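Local coordinates for F5/8 type C domain protein (Bacteroides ovatus, PDB 4ZRX) that probably hydrolyses alpha-L-fucosides with a TIM-barrel domain and may bind carbohydrate through a C-terminal F5/8 type C domain, at residues A[508-520]-A[565-577]. Sequence-based numbering, arbitrary orientation. Where two conformers were deposited one is given.
Sequences AEVKPTMAFRYQF and ATTPDATVAKVNM. With EDO (1,2-ethanediol), chain E.
Thr566 O takes two backbone donors at once, Phe516 N at 2.8 Å and Arg517 N, each tilted from the carbonyl plane, while Thr566 N returns a bond to Arg517 O at 2.9 Å. Two residues facing one make a classic beta bulge where strands 517-523 and 560-566 meet in the five-stranded antiparallel sheet of the F5/8 type C beta-sandwich; the loops continue from that end. Beyond it, Tyr518 and Ala565 form a non-hydrogen-bonded pair.

The tight part is built largely from small side chains. Ala515 CB meets Ala565 CB at 3.6 Å, with Ala573 CB and Val575 CG2 slightly farther off; Tyr503 packs on Val575, and its OH is hydrogen-bonded to Ala515 N. Next to this cluster, Pro568 CD lies 3.7 Å from Phe516 CB. The Phe516 ring, with CG anti to the backbone N (chi1 176°), leads away from the other segment and sets CE2 3.8 Å above the Arg517 guanidinium plane, over its centre; that guanidinium also forms a salt bridge with Glu537. Thr513 is closely held too: Lys574 N donates to Thr513 O at 3.0 Å, in the carbonyl plane and nearly straight (162°), and the two side chains cross at about a right angle, with OG1 3.2 Å from Lys574 CB. An ethanediol, probably from crystallisation, accepts from Ala565 N and also bonds Leu563 O and Leu488 N.

On the solvent side the Lys574 chain runs off exposed, and one water donates to Pro512 O and accepts from Asp569 N, bridging turns 511-514 and 567-570.

Met514 O, buried without a conventional partner, has a CA-H...O contact with Thr567 CA at 3.2 Å. All direct hydrogen bonds between the segments start from backbone N-H groups, consistent with a register held mainly by main-chain bonds, with the alanines, Pro568 and Thr513 closing the gap.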
ATOM      1  N   ALA A 508      -8.882 -10.588 -20.276  1.00 33.15           N
ATOM      2  CA  ALA A 508     -10.276 -10.935 -20.525  1.00 33.04           C
ATOM      3  C   ALA A 508     -10.988  -9.721 -21.082  1.00 33.76           C
ATOM      4  O   ALA A 508     -12.037  -9.302 -20.559  1.00 33.26           O
ATOM      5  CB  ALA A 508     -10.967 -11.450 -19.234  1.00 33.21           C
ATOM      6  N   GLU A 509     -10.380  -9.116 -22.106  1.00 34.82           N
ATOM      7  CA  GLU A 509     -10.954  -7.931 -22.703  1.00 37.44           C
ATOM      8  C   GLU A 509     -11.124  -8.121 -24.201  1.00 37.15           C
ATOM      9  O   GLU A 509     -10.322  -8.759 -24.857  1.00 34.98           O
ATOM     10  CB  GLU A 509     -10.154  -6.668 -22.345  1.00 41.23           C
ATOM     11  CG  GLU A 509      -8.932  -6.466 -23.136  1.00 44.67           C
ATOM     12  CD  GLU A 509      -7.975  -5.409 -22.530  1.00 48.65           C
ATOM     13  OE1 GLU A 509      -8.472  -4.515 -21.829  1.00 49.91           O
ATOM     14  OE2 GLU A 509      -6.740  -5.500 -22.775  1.00 53.65           O
ATOM     15  N   VAL A 510     -12.230  -7.610 -24.713  1.00 38.10           N
ATOM     16  CA  VAL A 510     -12.504  -7.648 -26.133  1.00 40.44           C
ATOM     17  C   VAL A 510     -11.526  -6.725 -26.846  1.00 41.44           C
ATOM     18  O   VAL A 510     -11.095  -5.713 -26.286  1.00 42.86           O
ATOM     19  CB  VAL A 510     -13.987  -7.216 -26.404  1.00 42.63           C
ATOM     20  CG1 VAL A 510     -14.268  -6.945 -27.897  1.00 44.95           C
ATOM     21  CG2 VAL A 510     -14.922  -8.272 -25.826  1.00 42.10           C
ATOM     22  N   LYS A 511     -11.176  -7.078 -28.073  1.00 42.06           N
ATOM     23  CA  LYS A 511     -10.307  -6.256 -28.921  0.70 44.46           C
ATOM     24  C   LYS A 511     -10.529  -6.629 -30.373  1.00 44.28           C
ATOM     25  O   LYS A 511     -10.789  -7.808 -30.646  1.00 41.81           O
ATOM     26  CB  LYS A 511      -8.826  -6.476 -28.553  0.70 45.53           C
ATOM     27  CG  LYS A 511      -8.418  -7.953 -28.430  0.70 44.71           C
ATOM     28  CD  LYS A 511      -6.997  -8.104 -27.908  0.70 45.55           C
ATOM     29  CE  LYS A 511      -6.649  -9.572 -27.700  0.70 43.92           C
ATOM     30  NZ  LYS A 511      -5.251  -9.704 -27.230  0.70 44.52           N
ATOM     31  N   PRO A 512     -10.385  -5.659 -31.311  1.00 46.64           N
ATOM     32  CA  PRO A 512     -10.522  -5.959 -32.753  1.00 47.82           C
ATOM     33  C   PRO A 512      -9.633  -7.080 -33.280  1.00 46.35           C
ATOM     34  O   PRO A 512     -10.011  -7.771 -34.212  1.00 45.81           O
ATOM     35  CB  PRO A 512     -10.096  -4.640 -33.429  1.00 50.06           C
ATOM     36  CG  PRO A 512     -10.446  -3.595 -32.451  1.00 50.13           C
ATOM     37  CD  PRO A 512     -10.307  -4.198 -31.075  1.00 48.58           C
ATOM     38  N   THR A 513      -8.459  -7.229 -32.680  1.00 45.57           N
ATOM     39  CA  THR A 513      -7.460  -8.195 -33.142  1.00 45.40           C
ATOM     40  C   THR A 513      -7.568  -9.642 -32.556  1.00 41.86           C
ATOM     41  O   THR A 513      -6.705 -10.508 -32.810  1.00 39.41           O
ATOM     42  CB  THR A 513      -6.068  -7.622 -32.843  1.00 47.97           C
ATOM     43  OG1 THR A 513      -5.084  -8.441 -33.469  1.00 51.08           O
ATOM     44  CG2 THR A 513      -5.810  -7.595 -31.381  1.00 46.58           C
HETATM   45  N   MSE A 514      -8.589  -9.887 -31.736  1.00 40.03           N
HETATM   46  CA  MSE A 514      -8.722 -11.195 -31.062  1.00 37.35           C
HETATM   47  C   MSE A 514      -9.049 -12.314 -32.052  1.00 36.76           C
HETATM   48  O   MSE A 514      -9.608 -12.056 -33.125  1.00 36.72           O
HETATM   49  CB  MSE A 514      -9.804 -11.138 -29.983  1.00 37.95           C
HETATM   50  CG  MSE A 514     -11.238 -11.007 -30.510  1.00 38.29           C
HETATM   51 SE   MSE A 514     -12.438 -10.401 -29.102  0.75 38.57          SE
HETATM   52  CE  MSE A 514     -11.776 -11.547 -27.605  1.00 37.93           C
ATOM     53  N   ALA A 515      -8.708 -13.548 -31.677  1.00 33.24           N
ATOM     54  CA  ALA A 515      -9.064 -14.711 -32.493  1.00 32.71           C
ATOM     55  C   ALA A 515     -10.553 -15.029 -32.378  1.00 33.79           C
ATOM     56  O   ALA A 515     -11.144 -14.961 -31.272  1.00 33.01           O
ATOM     57  CB  ALA A 515      -8.259 -15.908 -32.084  1.00 31.27           C
ATOM     58  N   PHE A 516     -11.134 -15.434 -33.507  1.00 34.03           N
ATOM     59  CA  PHE A 516     -12.509 -15.887 -33.569  1.00 35.69           C
ATOM     60  C   PHE A 516     -12.605 -17.240 -34.318  1.00 36.07           C
ATOM     61  O   PHE A 516     -12.989 -18.258 -33.720  1.00 33.74           O
ATOM     62  CB  PHE A 516     -13.379 -14.821 -34.222  1.00 36.98           C
ATOM     63  CG  PHE A 516     -14.810 -15.227 -34.417  1.00 38.57           C
ATOM     64  CD1 PHE A 516     -15.551 -15.796 -33.359  1.00 39.03           C
ATOM     65  CD2 PHE A 516     -15.435 -15.044 -35.676  1.00 40.34           C
ATOM     66  CE1 PHE A 516     -16.898 -16.165 -33.546  1.00 40.63           C
ATOM     67  CE2 PHE A 516     -16.787 -15.395 -35.861  1.00 41.24           C
ATOM     68  CZ  PHE A 516     -17.511 -15.964 -34.813  1.00 41.32           C
ATOM     69  N   ARG A 517     -12.279 -17.222 -35.605  1.00 37.06           N
ATOM     70  CA  ARG A 517     -12.217 -18.471 -36.393  1.00 39.35           C
ATOM     71  C   ARG A 517     -10.795 -19.015 -36.302  1.00 36.47           C
ATOM     72  O   ARG A 517      -9.834 -18.249 -36.382  1.00 35.48           O
ATOM     73  CB  ARG A 517     -12.618 -18.234 -37.854  1.00 43.59           C
ATOM     74  CG  ARG A 517     -14.002 -17.642 -37.992  1.00 48.34           C
ATOM     75  CD  ARG A 517     -14.685 -17.967 -39.341  1.00 52.83           C
ATOM     76  NE  ARG A 517     -16.089 -17.523 -39.310  1.00 58.41           N
ATOM     77  CZ  ARG A 517     -17.086 -18.113 -38.630  1.00 61.14           C
ATOM     78  NH1 ARG A 517     -16.886 -19.224 -37.912  1.00 63.65           N
ATOM     79  NH2 ARG A 517     -18.308 -17.585 -38.659  1.00 62.77           N
ATOM     80  N   TYR A 518     -10.641 -20.316 -36.090  1.00 34.13           N
ATOM     81  CA  TYR A 518      -9.318 -20.831 -35.882  1.00 32.56           C
ATOM     82  C   TYR A 518      -9.158 -22.249 -36.381  1.00 32.80           C
ATOM     83  O   TYR A 518     -10.149 -22.946 -36.599  1.00 32.17           O
ATOM     84  CB  TYR A 518      -8.967 -20.797 -34.385  1.00 31.91           C
ATOM     85  CG  TYR A 518      -9.740 -21.794 -33.604  1.00 31.47           C
ATOM     86  CD1 TYR A 518      -9.278 -23.114 -33.451  1.00 32.12           C
ATOM     87  CD2 TYR A 518     -10.944 -21.458 -33.028  1.00 31.94           C
ATOM     88  CE1 TYR A 518     -10.043 -24.086 -32.768  1.00 32.41           C
ATOM     89  CE2 TYR A 518     -11.697 -22.410 -32.342  1.00 32.52           C
ATOM     90  CZ  TYR A 518     -11.238 -23.711 -32.209  1.00 32.54           C
ATOM     91  OH  TYR A 518     -11.994 -24.633 -31.513  1.00 33.23           O
ATOM     92  N   GLN A 519      -7.897 -22.633 -36.576  1.00 31.93           N
ATOM     93  CA  GLN A 519      -7.505 -24.026 -36.769  1.00 33.46           C
ATOM     94  C   GLN A 519      -6.307 -24.251 -35.868  1.00 32.64           C
ATOM     95  O   GLN A 519      -5.377 -23.394 -35.792  1.00 32.04           O
ATOM     96  CB  GLN A 519      -7.126 -24.267 -38.221  1.00 36.51           C
ATOM     97  CG  GLN A 519      -8.308 -24.205 -39.167  1.00 40.82           C
ATOM     98  CD  GLN A 519      -7.936 -24.452 -40.621  1.00 45.52           C
ATOM     99  OE1 GLN A 519      -7.932 -25.595 -41.103  1.00 50.93           O
ATOM    100  NE2 GLN A 519      -7.657 -23.381 -41.341  1.00 48.75           N
ATOM    101  N   PHE A 520      -6.355 -25.332 -35.122  1.00 30.25           N
ATOM    102  CA  PHE A 520      -5.314 -25.651 -34.179  1.00 29.72           C
ATOM    103  C   PHE A 520      -4.581 -26.869 -34.721  1.00 30.76           C
ATOM    104  O   PHE A 520      -5.223 -27.802 -35.259  1.00 31.70           O
ATOM    105  CB  PHE A 520      -5.925 -25.965 -32.846  1.00 29.48           C
ATOM    106  CG  PHE A 520      -4.923 -26.178 -31.769  1.00 29.62           C
ATOM    107  CD1 PHE A 520      -4.311 -25.078 -31.139  1.00 29.03           C
ATOM    108  CD2 PHE A 520      -4.608 -27.451 -31.343  1.00 28.95           C
ATOM    109  CE1 PHE A 520      -3.383 -25.282 -30.133  1.00 29.87           C
ATOM    110  CE2 PHE A 520      -3.672 -27.675 -30.342  1.00 30.10           C
ATOM    111  CZ  PHE A 520      -3.083 -26.576 -29.687  1.00 29.80           C
ATOM    112  N   ALA A 565      -5.513 -18.213 -36.921  1.00 34.77           N
ATOM    113  CA  ALA A 565      -6.793 -17.600 -36.602  1.00 34.36           C
ATOM    114  C   ALA A 565      -7.060 -16.287 -37.323  1.00 35.94           C
ATOM    115  O   ALA A 565      -6.117 -15.519 -37.642  1.00 35.87           O
ATOM    116  CB  ALA A 565      -6.919 -17.423 -35.077  1.00 33.96           C
ATOM    117  N   THR A 566      -8.350 -16.050 -37.561  1.00 35.88           N
ATOM    118  CA  THR A 566      -8.853 -14.766 -38.036  1.00 37.46           C
ATOM    119  C   THR A 566      -9.817 -14.152 -37.006  1.00 38.03           C
ATOM    120  O   THR A 566     -10.384 -14.833 -36.135  1.00 35.50           O
ATOM    121  CB  THR A 566      -9.550 -14.905 -39.411  1.00 38.95           C
ATOM    122  OG1 THR A 566     -10.487 -15.979 -39.353  1.00 38.78           O
ATOM    123  CG2 THR A 566      -8.527 -15.195 -40.529  1.00 39.42           C
ATOM    124  N   THR A 567      -9.988 -12.848 -37.131  1.00 39.99           N
ATOM    125  CA  THR A 567     -10.670 -12.059 -36.148  1.00 41.91           C
ATOM    126  C   THR A 567     -12.150 -11.980 -36.496  1.00 44.78           C
ATOM    127  O   THR A 567     -12.567 -12.448 -37.576  1.00 45.32           O
ATOM    128  CB  THR A 567     -10.100 -10.636 -36.167  1.00 43.00           C
ATOM    129  OG1 THR A 567     -10.384 -10.063 -37.448  1.00 43.03           O
ATOM    130  CG2 THR A 567      -8.600 -10.651 -35.934  1.00 42.51           C
ATOM    131  N   PRO A 568     -12.949 -11.353 -35.612  1.00 47.71           N
ATOM    132  CA  PRO A 568     -14.358 -11.114 -35.995  1.00 50.25           C
ATOM    133  C   PRO A 568     -14.549 -10.364 -37.325  1.00 53.52           C
ATOM    134  O   PRO A 568     -15.553 -10.592 -37.997  1.00 55.85           O
ATOM    135  CB  PRO A 568     -14.930 -10.336 -34.803  1.00 49.76           C
ATOM    136  CG  PRO A 568     -14.087 -10.802 -33.596  1.00 48.63           C
ATOM    137  CD  PRO A 568     -12.713 -11.184 -34.157  1.00 47.19           C
ATOM    138  N   ASP A 569     -13.588  -9.514 -37.710  1.00 56.21           N
ATOM    139  CA  ASP A 569     -13.600  -8.802 -39.017  1.00 59.27           C
ATOM    140  C   ASP A 569     -13.000  -9.607 -40.189  1.00 58.04           C
ATOM    141  O   ASP A 569     -12.824  -9.055 -41.271  1.00 59.67           O
ATOM    142  CB  ASP A 569     -12.811  -7.470 -38.910  1.00 60.90           C
ATOM    143  CG  ASP A 569     -13.415  -6.494 -37.910  1.00 63.72           C
ATOM    144  OD1 ASP A 569     -14.634  -6.548 -37.638  1.00 65.87           O
ATOM    145  OD2 ASP A 569     -12.661  -5.648 -37.387  1.00 66.74           O
ATOM    146  N   ALA A 570     -12.661 -10.883 -39.975  1.00 55.83           N
ATOM    147  CA  ALA A 570     -11.933 -11.700 -40.978  1.00 55.06           C
ATOM    148  C   ALA A 570     -10.541 -11.171 -41.385  1.00 55.85           C
ATOM    149  O   ALA A 570     -10.078 -11.445 -42.487  1.00 57.60           O
ATOM    150  CB  ALA A 570     -12.799 -11.931 -42.223  1.00 56.04           C
ATOM    151  N   THR A 571      -9.885 -10.412 -40.504  1.00 54.30           N
ATOM    152  CA  THR A 571      -8.456 -10.116 -40.640  1.00 53.77           C
ATOM    153  C   THR A 571      -7.635 -11.195 -39.913  1.00 51.10           C
ATOM    154  O   THR A 571      -8.184 -12.037 -39.200  1.00 48.87           O
ATOM    155  CB  THR A 571      -8.105  -8.730 -40.048  1.00 55.16           C
ATOM    156  OG1 THR A 571      -8.658  -8.615 -38.729  1.00 52.71           O
ATOM    157  CG2 THR A 571      -8.645  -7.592 -40.928  1.00 57.83           C
ATOM    158  N   VAL A 572      -6.318 -11.153 -40.071  1.00 49.10           N
ATOM    159  CA  VAL A 572      -5.432 -12.050 -39.345  1.00 46.80           C
ATOM    160  C   VAL A 572      -5.396 -11.682 -37.845  1.00 45.03           C
ATOM    161  O   VAL A 572      -5.100 -10.556 -37.476  1.00 44.51           O
ATOM    162  CB  VAL A 572      -4.029 -12.010 -39.906  1.00 47.75           C
ATOM    163  CG1 VAL A 572      -3.077 -12.846 -39.032  1.00 46.40           C
ATOM    164  CG2 VAL A 572      -4.037 -12.486 -41.371  1.00 49.75           C
ATOM    165  N   ALA A 573      -5.691 -12.644 -36.980  1.00 43.04           N
ATOM    166  CA  ALA A 573      -5.668 -12.382 -35.539  1.00 41.30           C
ATOM    167  C   ALA A 573      -4.250 -12.270 -35.025  1.00 41.47           C
ATOM    168  O   ALA A 573      -3.316 -12.780 -35.638  1.00 42.31           O
ATOM    169  CB  ALA A 573      -6.417 -13.481 -34.765  1.00 40.35           C
ATOM    170  N   LYS A 574      -4.103 -11.575 -33.906  1.00 39.84           N
ATOM    171  CA  LYS A 574      -2.872 -11.568 -33.158  1.00 40.98           C
ATOM    172  C   LYS A 574      -3.105 -12.251 -31.832  1.00 39.25           C
ATOM    173  O   LYS A 574      -3.945 -11.805 -30.997  1.00 38.23           O
ATOM    174  CB  LYS A 574      -2.405 -10.140 -32.873  1.00 44.36           C
ATOM    175  CG  LYS A 574      -1.948  -9.384 -34.121  1.00 48.85           C
ATOM    176  CD  LYS A 574      -1.437  -7.994 -33.733  1.00 52.62           C
ATOM    177  CE  LYS A 574      -0.630  -7.341 -34.840  1.00 57.35           C
ATOM    178  NZ  LYS A 574      -1.478  -7.010 -36.012  1.00 59.09           N
ATOM    179  N   VAL A 575      -2.292 -13.262 -31.600  1.00 36.68           N
ATOM    180  CA  VAL A 575      -2.362 -14.047 -30.379  1.00 36.34           C
ATOM    181  C   VAL A 575      -0.971 -14.092 -29.750  1.00 37.04           C
ATOM    182  O   VAL A 575       0.007 -14.277 -30.455  1.00 39.22           O
ATOM    183  CB  VAL A 575      -2.907 -15.475 -30.730  1.00 33.89           C
ATOM    184  CG1 VAL A 575      -3.104 -16.322 -29.473  1.00 33.31           C
ATOM    185  CG2 VAL A 575      -4.252 -15.336 -31.415  1.00 33.40           C
ATOM    186  N   ASN A 576      -0.897 -13.907 -28.442  1.00 36.78           N
ATOM    187  CA  ASN A 576       0.346 -13.980 -27.667  1.00 39.59           C
ATOM    188  C   ASN A 576       0.423 -15.361 -27.031  1.00 37.45           C
ATOM    189  O   ASN A 576      -0.596 -15.958 -26.685  1.00 32.74           O
ATOM    190  CB  ASN A 576       0.334 -12.911 -26.538  1.00 42.17           C
ATOM    191  CG  ASN A 576       1.734 -12.686 -25.854  1.00 48.88           C
ATOM    192  OD1 ASN A 576       2.144 -13.389 -24.894  1.00 49.46           O
ATOM    193  ND2 ASN A 576       2.436 -11.644 -26.310  1.00 51.89           N
HETATM  194  N   MSE A 577       1.630 -15.848 -26.828  1.00 37.72           N
HETATM  195  CA  MSE A 577       1.811 -17.093 -26.115  1.00 37.59           C
HETATM  196  C   MSE A 577       1.124 -17.152 -24.706  1.00 36.70           C
HETATM  197  O   MSE A 577       0.681 -18.227 -24.252  1.00 35.95           O
HETATM  198  CB  MSE A 577       3.306 -17.331 -25.970  1.00 40.15           C
HETATM  199  CG  MSE A 577       3.630 -18.727 -25.637  1.00 41.22           C
HETATM  200 SE   MSE A 577       5.546 -19.047 -25.920  0.75 45.40          SE
HETATM  201  CE  MSE A 577       6.215 -18.365 -24.228  1.00 45.87           C
TER
HETATM  202  C1  EDO E 704      -2.877 -16.135 -35.025  1.00 39.08           C
HETATM  203  O1  EDO E 704      -1.826 -17.008 -34.599  1.00 37.96           O
HETATM  204  C2  EDO E 704      -2.745 -15.769 -36.501  1.00 39.09           C
HETATM  205  O2  EDO E 704      -2.851 -16.958 -37.287  1.00 40.58           O
HETATM  206  O   HOH W   1      -5.399 -12.548 -28.866  1.00 36.07           O
HETATM  207  O   HOH W   2     -12.352  -7.785 -35.300  1.00 50.44           O